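Local coordinates for protein TCR alpha chain (Gallus gallus, PDB 6LIR) that pairs with the TCR beta chain to form the chicken alpha beta T-cell receptor, which probably recognises antigen presented by MHC molecules, at residues 131-142 against 179-187; 25-33 against 61-72. One frame throughout, in Å; residues are numbered along the deposited sequence.

Interaction 1: 131-142 against 179-187; sequences CLITDYSPEKLD and QCGAKHEGF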
loop_
_atom_site.group_PDB
_atom_site.type_symbol
_atom_site.label_atom_id
_atom_site.label_comp_id
_atom_site.label_asym_id
_atom_site.label_seq_id
_atom_site.Cartn_x
_atom_site.Cartn_y
_atom_site.Cartn_z
ATOM N N CYS A 131 5.757 11.538 -18.838
ATOM C CA CYS A 131 6.616 10.608 -19.555
ATOM C C CYS A 131 6.318 9.189 -19.101
ATOM O O CYS A 131 6.380 8.891 -17.907
ATOM C CB CYS A 131 8.089 10.954 -19.349
ATOM S SG CYS A 131 9.290 10.077 -20.385
ATOM N N LEU A 132 6.011 8.316 -20.051
ATOM C CA LEU A 132 5.678 6.932 -19.750
ATOM C C LEU A 132 6.706 5.992 -20.372
ATOM O O LEU A 132 6.880 5.976 -21.595
ATOM C CB LEU A 132 4.275 6.617 -20.263
ATOM C CG LEU A 132 3.772 5.180 -20.117
ATOM C CD1 LEU A 132 3.584 4.755 -18.656
ATOM C CD2 LEU A 132 2.487 4.967 -20.910
ATOM N N ILE A 133 7.367 5.199 -19.531
ATOM C CA ILE A 133 8.269 4.137 -19.967
ATOM C C ILE A 133 7.612 2.796 -19.668
ATOM O O ILE A 133 7.250 2.522 -18.517
ATOM C CB ILE A 133 9.646 4.247 -19.286
ATOM C CG1 ILE A 133 10.218 5.658 -19.450
ATOM C CG2 ILE A 133 10.604 3.216 -19.864
ATOM C CD1 ILE A 133 10.001 6.553 -18.240
ATOM N N THR A 134 7.481 1.951 -20.689
ATOM C CA THR A 134 6.744 0.702 -20.555
ATOM C C THR A 134 7.578 -0.492 -21.001
ATOM O O THR A 134 8.588 -0.352 -21.695
ATOM C CB THR A 134 5.447 0.715 -21.383
ATOM O OG1 THR A 134 5.766 0.570 -22.773
ATOM C CG2 THR A 134 4.700 2.008 -21.189
ATOM N N ASP A 135 7.094 -1.678 -20.611
ATOM C CA ASP A 135 7.566 -2.972 -21.117
ATOM C C ASP A 135 9.090 -3.088 -21.127
ATOM O O ASP A 135 9.695 -3.596 -22.075
ATOM C CB ASP A 135 6.982 -3.236 -22.503
ATOM C CG ASP A 135 5.484 -2.997 -22.548
ATOM O OD1 ASP A 135 4.744 -3.743 -21.874
ATOM O OD2 ASP A 135 5.049 -2.048 -23.237
ATOM N N TYR A 136 9.714 -2.632 -20.052
ATOM C CA TYR A 136 11.159 -2.676 -19.892
ATOM C C TYR A 136 11.539 -3.715 -18.845
ATOM O O TYR A 136 10.687 -4.289 -18.160
ATOM C CB TYR A 136 11.701 -1.300 -19.488
ATOM C CG TYR A 136 11.100 -0.768 -18.202
ATOM C CD1 TYR A 136 11.676 -1.057 -16.969
ATOM C CD2 TYR A 136 9.956 0.019 -18.225
ATOM C CE1 TYR A 136 11.126 -0.570 -15.791
ATOM C CE2 TYR A 136 9.400 0.508 -17.055
ATOM C CZ TYR A 136 9.987 0.213 -15.842
ATOM O OH TYR A 136 9.431 0.701 -14.680
ATOM N N SER A 137 12.847 -3.936 -18.717
ATOM C CA SER A 137 13.369 -4.799 -17.670
ATOM C C SER A 137 13.979 -3.924 -16.588
ATOM O O SER A 137 14.890 -3.136 -16.886
ATOM C CB SER A 137 14.417 -5.748 -18.241
ATOM O OG SER A 137 15.147 -6.394 -17.218
ATOM N N PRO A 138 13.493 -4.000 -15.345
ATOM C CA PRO A 138 13.904 -3.014 -14.323
ATOM C C PRO A 138 15.407 -2.869 -14.134
ATOM O O PRO A 138 15.892 -1.743 -13.959
ATOM C CB PRO A 138 13.219 -3.531 -13.045
ATOM C CG PRO A 138 12.817 -4.946 -13.346
ATOM C CD PRO A 138 12.546 -4.992 -14.810
ATOM N N GLU A 139 16.163 -3.968 -14.175
ATOM C CA GLU A 139 17.597 -3.883 -13.928
ATOM C C GLU A 139 18.369 -3.297 -15.101
ATOM O O GLU A 139 19.526 -2.899 -14.926
ATOM C CB GLU A 139 18.163 -5.262 -13.578
ATOM C CG GLU A 139 18.186 -6.245 -14.732
ATOM C CD GLU A 139 16.862 -6.964 -14.911
ATOM O OE1 GLU A 139 16.710 -7.683 -15.922
ATOM O OE2 GLU A 139 15.969 -6.802 -14.050
ATOM N N LYS A 140 17.762 -3.224 -16.284
ATOM C CA LYS A 140 18.437 -2.697 -17.459
ATOM C C LYS A 140 18.014 -1.278 -17.814
ATOM O O LYS A 140 18.688 -0.636 -18.628
ATOM C CB LYS A 140 18.188 -3.604 -18.669
ATOM C CG LYS A 140 18.757 -5.005 -18.548
ATOM C CD LYS A 140 18.633 -5.735 -19.878
ATOM C CE LYS A 140 19.068 -7.185 -19.774
ATOM N NZ LYS A 140 19.029 -7.852 -21.105
ATOM N N LEU A 141 16.932 -0.770 -17.233
ATOM C CA LEU A 141 16.473 0.568 -17.567
ATOM C C LEU A 141 17.284 1.601 -16.802
ATOM O O LEU A 141 17.552 1.446 -15.608
ATOM C CB LEU A 141 14.985 0.730 -17.255
ATOM C CG LEU A 141 14.395 2.097 -17.613
ATOM C CD1 LEU A 141 14.112 2.196 -19.107
ATOM C CD2 LEU A 141 13.134 2.380 -16.802
ATOM N N ASP A 142 17.667 2.668 -17.498
ATOM C CA ASP A 142 18.462 3.738 -16.909
ATOM C C ASP A 142 17.624 5.007 -16.893
ATOM O O ASP A 142 17.375 5.613 -17.942
ATOM C CB ASP A 142 19.771 3.953 -17.667
ATOM C CG ASP A 142 20.679 4.953 -16.976
ATOM O OD1 ASP A 142 21.053 4.705 -15.810
ATOM O OD2 ASP A 142 21.009 5.988 -17.593
ATOM N N GLN A 179 11.827 16.437 -20.800
ATOM C CA GLN A 179 12.587 15.693 -21.797
ATOM C C GLN A 179 12.369 14.221 -21.476
ATOM O O GLN A 179 12.939 13.697 -20.512
ATOM C CB GLN A 179 14.070 16.064 -21.764
ATOM C CG GLN A 179 14.924 15.266 -22.738
ATOM C CD GLN A 179 16.290 15.877 -22.968
ATOM O OE1 GLN A 179 16.515 17.042 -22.655
ATOM N NE2 GLN A 179 17.215 15.084 -23.507
ATOM N N CYS A 180 11.538 13.564 -22.284
ATOM C CA CYS A 180 11.108 12.193 -22.051
ATOM C C CYS A 180 12.111 11.270 -22.714
ATOM O O CYS A 180 12.184 11.208 -23.944
ATOM C CB CYS A 180 9.729 12.015 -22.675
ATOM S SG CYS A 180 8.726 10.608 -22.263
ATOM N N GLY A 181 12.860 10.531 -21.905
ATOM C CA GLY A 181 13.737 9.529 -22.467
ATOM C C GLY A 181 14.175 8.507 -21.444
ATOM O O GLY A 181 13.839 8.578 -20.257
ATOM N N ALA A 182 14.971 7.564 -21.940
ATOM C CA ALA A 182 15.688 6.611 -21.103
ATOM C C ALA A 182 16.700 5.868 -21.961
ATOM O O ALA A 182 16.652 5.918 -23.193
ATOM C CB ALA A 182 14.744 5.619 -20.419
ATOM N N LYS A 183 17.632 5.194 -21.295
ATOM C CA LYS A 183 18.556 4.280 -21.958
ATOM C C LYS A 183 18.368 2.877 -21.400
ATOM O O LYS A 183 18.217 2.699 -20.188
ATOM C CB LYS A 183 20.013 4.730 -21.812
ATOM C CG LYS A 183 20.256 6.108 -22.400
ATOM C CD LYS A 183 21.260 6.903 -21.596
ATOM C CE LYS A 183 22.673 6.501 -21.980
ATOM N NZ LYS A 183 23.684 7.485 -21.511
ATOM N N HIS A 184 18.368 1.885 -22.288
ATOM C CA HIS A 184 18.061 0.512 -21.903
ATOM C C HIS A 184 19.016 -0.431 -22.617
ATOM O O HIS A 184 19.137 -0.387 -23.846
ATOM C CB HIS A 184 16.608 0.155 -22.243
ATOM C CG HIS A 184 16.126 -1.118 -21.617
ATOM N ND1 HIS A 184 16.554 -2.361 -22.030
ATOM C CD2 HIS A 184 15.230 -1.342 -20.625
ATOM C CE1 HIS A 184 15.956 -3.294 -21.312
ATOM N NE2 HIS A 184 15.147 -2.702 -20.452
ATOM N N GLU A 185 19.706 -1.257 -21.830
ATOM C CA GLU A 185 20.656 -2.241 -22.339
ATOM C C GLU A 185 20.068 -3.031 -23.498
ATOM O O GLU A 185 19.028 -3.682 -23.359
ATOM C CB GLU A 185 21.066 -3.183 -21.207
ATOM C CG GLU A 185 22.174 -4.159 -21.562
ATOM C CD GLU A 185 22.899 -4.679 -20.333
ATOM O OE1 GLU A 185 24.030 -4.219 -20.067
ATOM O OE2 GLU A 185 22.334 -5.544 -19.632
ATOM N N GLY A 186 20.734 -2.960 -24.648
ATOM C CA GLY A 186 20.317 -3.686 -25.826
ATOM C C GLY A 186 19.303 -2.973 -26.686
ATOM O O GLY A 186 18.812 -3.567 -27.656
ATOM N N PHE A 187 18.958 -1.728 -26.358
ATOM C CA PHE A 187 18.029 -0.951 -27.162
ATOM C C PHE A 187 18.511 0.469 -27.435
ATOM O O PHE A 187 17.846 1.196 -28.179
ATOM C CB PHE A 187 16.642 -0.931 -26.502
ATOM C CG PHE A 187 15.971 -2.277 -26.495
ATOM C CD1 PHE A 187 15.092 -2.632 -27.506
ATOM C CD2 PHE A 187 16.238 -3.197 -25.491
ATOM C CE1 PHE A 187 14.480 -3.876 -27.511
ATOM C CE2 PHE A 187 15.632 -4.441 -25.490
ATOM C CZ PHE A 187 14.751 -4.781 -26.503
#

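Interaction 2: 25-33 against 61-72; sequences IQAYSIQWY and LSVSADSRSSAL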
loop_
_atom_site.group_PDB
_atom_site.type_symbol
_atom_site.label_atom_id
_atom_site.label_comp_id
_atom_site.label_asym_id
_atom_site.label_seq_id
_atom_site.Cartn_x
_atom_site.Cartn_y
_atom_site.Cartn_z
ATOM N N ILE A 25 13.148 -14.300 23.315
ATOM C CA ILE A 25 11.791 -14.787 23.531
ATOM C C ILE A 25 11.737 -16.244 23.106
ATOM O O ILE A 25 12.040 -16.571 21.951
ATOM C CB ILE A 25 10.742 -13.964 22.761
ATOM C CG1 ILE A 25 10.857 -12.480 23.117
ATOM C CG2 ILE A 25 9.338 -14.481 23.060
ATOM C CD1 ILE A 25 9.826 -11.602 22.429
ATOM N N GLN A 26 11.333 -17.114 24.027
ATOM C CA GLN A 26 11.143 -18.532 23.739
ATOM C C GLN A 26 9.650 -18.696 23.503
ATOM O O GLN A 26 8.858 -18.760 24.448
ATOM C CB GLN A 26 11.649 -19.407 24.881
ATOM C CG GLN A 26 11.591 -20.895 24.591
ATOM C CD GLN A 26 12.634 -21.681 25.360
ATOM O OE1 GLN A 26 12.604 -21.737 26.591
ATOM N NE2 GLN A 26 13.570 -22.293 24.634
ATOM N N ALA A 27 9.275 -18.722 22.225
ATOM C CA ALA A 27 7.882 -18.567 21.829
ATOM C C ALA A 27 7.003 -19.674 22.392
ATOM O O ALA A 27 7.339 -20.858 22.308
ATOM C CB ALA A 27 7.775 -18.533 20.305
ATOM N N TYR A 28 5.862 -19.278 22.956
ATOM C CA TYR A 28 4.798 -20.237 23.222
ATOM C C TYR A 28 4.034 -20.542 21.942
ATOM O O TYR A 28 3.643 -21.689 21.699
ATOM C CB TYR A 28 3.847 -19.703 24.295
ATOM C CG TYR A 28 2.627 -20.575 24.510
ATOM C CD1 TYR A 28 2.675 -21.673 25.361
ATOM C CD2 TYR A 28 1.430 -20.306 23.854
ATOM C CE1 TYR A 28 1.565 -22.476 25.556
ATOM C CE2 TYR A 28 0.315 -21.104 24.042
ATOM C CZ TYR A 28 0.387 -22.186 24.894
ATOM O OH TYR A 28 -0.720 -22.981 25.084
ATOM N N SER A 29 3.818 -19.524 21.116
ATOM C CA SER A 29 3.155 -19.693 19.836
ATOM C C SER A 29 3.686 -18.633 18.887
ATOM O O SER A 29 4.109 -17.553 19.308
ATOM C CB SER A 29 1.630 -19.584 19.963
ATOM O OG SER A 29 1.240 -18.250 20.229
ATOM N N ILE A 30 3.683 -18.964 17.602
ATOM C CA ILE A 30 4.192 -18.079 16.567
ATOM C C ILE A 30 3.111 -17.922 15.512
ATOM O O ILE A 30 2.505 -18.910 15.084
ATOM C CB ILE A 30 5.494 -18.620 15.942
ATOM C CG1 ILE A 30 6.637 -18.552 16.957
ATOM C CG2 ILE A 30 5.856 -17.840 14.695
ATOM C CD1 ILE A 30 7.850 -19.362 16.567
ATOM N N GLN A 31 2.885 -16.687 15.082
ATOM C CA GLN A 31 1.918 -16.387 14.045
ATOM C C GLN A 31 2.594 -15.538 12.987
ATOM O O GLN A 31 3.554 -14.813 13.264
ATOM C CB GLN A 31 0.695 -15.634 14.588
ATOM C CG GLN A 31 -0.145 -16.424 15.569
ATOM C CD GLN A 31 -0.859 -15.532 16.564
ATOM O OE1 GLN A 31 -0.778 -15.749 17.773
ATOM N NE2 GLN A 31 -1.561 -14.521 16.061
ATOM N N TRP A 32 2.057 -15.607 11.777
ATOM C CA TRP A 32 2.555 -14.806 10.677
ATOM C C TRP A 32 1.374 -14.120 10.017
ATOM O O TRP A 32 0.298 -14.711 9.871
ATOM C CB TRP A 32 3.308 -15.656 9.651
ATOM C CG TRP A 32 4.720 -15.961 10.035
ATOM C CD1 TRP A 32 5.146 -16.938 10.887
ATOM C CD2 TRP A 32 5.898 -15.288 9.575
ATOM N NE1 TRP A 32 6.518 -16.918 10.985
ATOM C CE2 TRP A 32 7.004 -15.915 10.188
ATOM C CE3 TRP A 32 6.126 -14.221 8.699
ATOM C CZ2 TRP A 32 8.317 -15.513 9.954
ATOM C CZ3 TRP A 32 7.433 -13.819 8.468
ATOM C CH2 TRP A 32 8.512 -14.465 9.094
ATOM N N TYR A 33 1.591 -12.869 9.628
ATOM C CA TYR A 33 0.589 -12.050 8.972
ATOM C C TYR A 33 1.220 -11.430 7.737
ATOM O O TYR A 33 2.446 -11.352 7.612
ATOM C CB TYR A 33 0.066 -10.935 9.896
ATOM C CG TYR A 33 -0.702 -11.409 11.112
ATOM C CD1 TYR A 33 -0.044 -11.940 12.216
ATOM C CD2 TYR A 33 -2.085 -11.299 11.164
ATOM C CE1 TYR A 33 -0.747 -12.368 13.331
ATOM C CE2 TYR A 33 -2.798 -11.722 12.272
ATOM C CZ TYR A 33 -2.124 -12.255 13.353
ATOM O OH TYR A 33 -2.837 -12.676 14.453
ATOM N N LEU A 61 5.582 -23.044 7.234
ATOM C CA LEU A 61 6.192 -22.380 8.373
ATOM C C LEU A 61 6.955 -23.417 9.184
ATOM O O LEU A 61 6.417 -24.485 9.490
ATOM C CB LEU A 61 5.127 -21.703 9.237
ATOM C CG LEU A 61 5.535 -21.352 10.664
ATOM C CD1 LEU A 61 6.490 -20.171 10.655
ATOM C CD2 LEU A 61 4.309 -21.065 11.526
ATOM N N SER A 62 8.200 -23.105 9.528
ATOM C CA SER A 62 9.040 -23.991 10.326
ATOM C C SER A 62 9.524 -23.233 11.553
ATOM O O SER A 62 10.112 -22.153 11.431
ATOM C CB SER A 62 10.229 -24.527 9.521
ATOM O OG SER A 62 9.818 -25.423 8.496
ATOM N N VAL A 63 9.238 -23.783 12.732
ATOM C CA VAL A 63 9.646 -23.215 14.013
ATOM C C VAL A 63 10.896 -23.937 14.500
ATOM O O VAL A 63 10.939 -25.174 14.524
ATOM C CB VAL A 63 8.515 -23.326 15.052
ATOM C CG1 VAL A 63 9.017 -22.942 16.446
ATOM C CG2 VAL A 63 7.328 -22.469 14.650
ATOM N N SER A 64 11.907 -23.167 14.901
ATOM C CA SER A 64 13.152 -23.745 15.392
ATOM C C SER A 64 12.907 -24.602 16.628
ATOM O O SER A 64 11.940 -24.405 17.371
ATOM C CB SER A 64 14.163 -22.646 15.716
ATOM O OG SER A 64 14.430 -21.857 14.569
ATOM N N ALA A 65 13.795 -25.578 16.829
ATOM C CA ALA A 65 13.654 -26.506 17.949
ATOM C C ALA A 65 13.596 -25.770 19.283
ATOM O O ALA A 65 12.847 -26.165 20.184
ATOM C CB ALA A 65 14.799 -27.518 17.935
ATOM N N ASP A 66 14.388 -24.708 19.440
ATOM C CA ASP A 66 14.389 -23.945 20.683
ATOM C C ASP A 66 13.297 -22.882 20.734
ATOM O O ASP A 66 13.210 -22.161 21.737
ATOM C CB ASP A 66 15.761 -23.297 20.904
ATOM C CG ASP A 66 16.096 -22.251 19.856
ATOM O OD1 ASP A 66 15.340 -22.111 18.869
ATOM O OD2 ASP A 66 17.126 -21.566 20.020
ATOM N N SER A 67 12.471 -22.777 19.690
ATOM C CA SER A 67 11.352 -21.832 19.631
ATOM C C SER A 67 11.801 -20.380 19.773
ATOM O O SER A 67 11.032 -19.526 20.219
ATOM C CB SER A 67 10.285 -22.157 20.681
ATOM O OG SER A 67 9.639 -23.379 20.375
ATOM N N ARG A 68 13.034 -20.071 19.381
ATOM C CA ARG A 68 13.517 -18.697 19.424
ATOM C C ARG A 68 13.665 -18.094 18.035
ATOM O O ARG A 68 14.245 -17.012 17.897
ATOM C CB ARG A 68 14.848 -18.632 20.181
ATOM C CG ARG A 68 14.733 -19.093 21.635
ATOM C CD ARG A 68 16.051 -18.958 22.385
ATOM N NE ARG A 68 15.943 -19.489 23.742
ATOM C CZ ARG A 68 15.543 -18.777 24.790
ATOM N NH1 ARG A 68 15.220 -17.499 24.637
ATOM N NH2 ARG A 68 15.465 -19.341 25.988
ATOM N N SER A 69 13.117 -18.745 17.015
ATOM C CA SER A 69 13.146 -18.254 15.643
ATOM C C SER A 69 12.166 -19.077 14.823
ATOM O O SER A 69 11.779 -20.182 15.214
ATOM C CB SER A 69 14.547 -18.331 15.029
ATOM O OG SER A 69 14.963 -19.675 14.911
ATOM N N SER A 70 11.785 -18.530 13.671
ATOM C CA SER A 70 10.941 -19.250 12.733
ATOM C C SER A 70 11.222 -18.736 11.328
ATOM O O SER A 70 11.919 -17.736 11.133
ATOM C CB SER A 70 9.457 -19.102 13.089
ATOM O OG SER A 70 8.955 -17.845 12.665
ATOM N N ALA A 71 10.660 -19.432 10.347
ATOM C CA ALA A 71 10.879 -19.096 8.949
ATOM C C ALA A 71 9.619 -19.419 8.169
ATOM O O ALA A 71 9.065 -20.514 8.302
ATOM C CB ALA A 71 12.073 -19.859 8.360
ATOM N N LEU A 72 9.178 -18.460 7.361
ATOM C CA LEU A 72 8.034 -18.628 6.481
ATOM C C LEU A 72 8.546 -18.852 5.065
ATOM O O LEU A 72 9.172 -17.963 4.477
ATOM C CB LEU A 72 7.117 -17.408 6.530
ATOM C CG LEU A 72 5.858 -17.544 5.675
ATOM C CD1 LEU A 72 4.949 -18.629 6.238
ATOM C CD2 LEU A 72 5.118 -16.217 5.570
#

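Interaction 1: 131-142 against 179-187
Cys131 and Cys180 supply the covalent part of this contact, a disulfide whose SG atoms lie 2.0 Å apart and whose 94° torsion about the S-S bond is close to a right angle. At the other end the side-chain hydrogen bonds centre on the imidazole of His184. CG stands anti to the backbone N (chi1 -167°), which carries the ring over to the 136-140 turn; there His184 NE2 accepts the backbone N-H of Ser137 in the ring plane, with N 3.1 Å away and the bond nearly straight (169°). On the other nitrogen, His184 ND1 donates to the carbonyl O of its neighbour Glu185, 3.1 Å away, a pattern consistent with a neutral imidazole protonated on ND1.

The architecture is that of an immunoglobulin constant domain, and the contact exemplifies how such a sandwich is pinned across its two sheets. Strand 128-134 belongs to one sheet and strand 181-184 to the other, so the disulfide is the classic bridge between B and F strands, while 141-142 pairs antiparallel with 181-184 as a short C strand. Backbone bonding between these two is uneven: Asp142 N reaches Lys183 O at 2.7 Å, whereas the return bond from Lys183 N to Asp142 O is weak at 3.4 Å.

Apolar packing adds to these bonds. Lys140 CB sits over one face of the His184 imidazole, 3.8 Å from its centroid, as a CH-pi contact, and Leu141 CD1 meets Ala182 CB at 3.7 Å. Were His184 replaced by an alanine, the Ser137 N-H would probably lose its acceptor and Lys140 CB its support. Charge plays a looser role at the solvent-facing margin, where the Lys140 and Glu185 side chains cross at about a right angle with NZ 4.3 Å from OE2, beyond salt-bridge distance.

Interaction 2: 25-33 against 61-72
Trp32 and Leu72 run past one another head to tail, which puts Leu72 CB over the centre of the six-membered ring, 3.8 Å from its centroid and 5° off the normal. This is the core of an immunoglobulin V-set sandwich, a worked case of two facing sheets joined through their side chains: strands 29-33 and 69-72 come one from each, their axes 9.0 Å apart, and the same tryptophan packs against Cys20 and Cys87 of the intradomain disulfide. While the face of the indole takes Leu72, its edge carries the polar bond. Trp32 NE1 donates in the ring plane to Ser70 OG at 3.1 Å, giving the buried indole N-H an acceptor; OG, set between its own backbone N and carbonyl carbon (chi1 79°), is thereby turned to meet the indole edge. Leu61 crosses the pyrrole side obliquely, bringing CD1 to 3.5 Å from Trp32 CD1.

Two residues back along the strand, Ile30 meets Val63 tip to tip, CD1 to CG2 at 3.7 Å. Beyond them the sheets give way to loops, and residues 25-27, in the region of CDR1, rest on the type I turn from Ser64 to Ser67 and on Arg68, which follows it. Ala27 N donates to Ser67 O at 2.8 Å. The guanidinium of Arg68 lies with one face against Gln26 CB, and its NH1 is bonded to the carbonyl of Pro23. Gln26 itself extends past it, its amide turned 40° from the guanidinium plane, and NE2 reaches Asp66 O at 2.9 Å.

Read from the N terminus, the chain meets interaction 2 first: residues 25-33 run from the loop in the CDR1 region into strand 29-35, and 27 residues later 61-72 closes the loop, bringing the opposite sheet against that strand. After the remaining V-domain strands and the linker, interaction 1 begins. Its segment 131-142 is rejoined by 179-187 after 36 residues, which include strands 150-156 and 164-174. The two loops follow in series, neither enclosing nor crossing the other, and illustrate one principle twice: each ties together the two sheets of its own sandwich. The centres of interaction 1 and interaction 2 are about 43 Å apart, on opposite sides of the chain's centre.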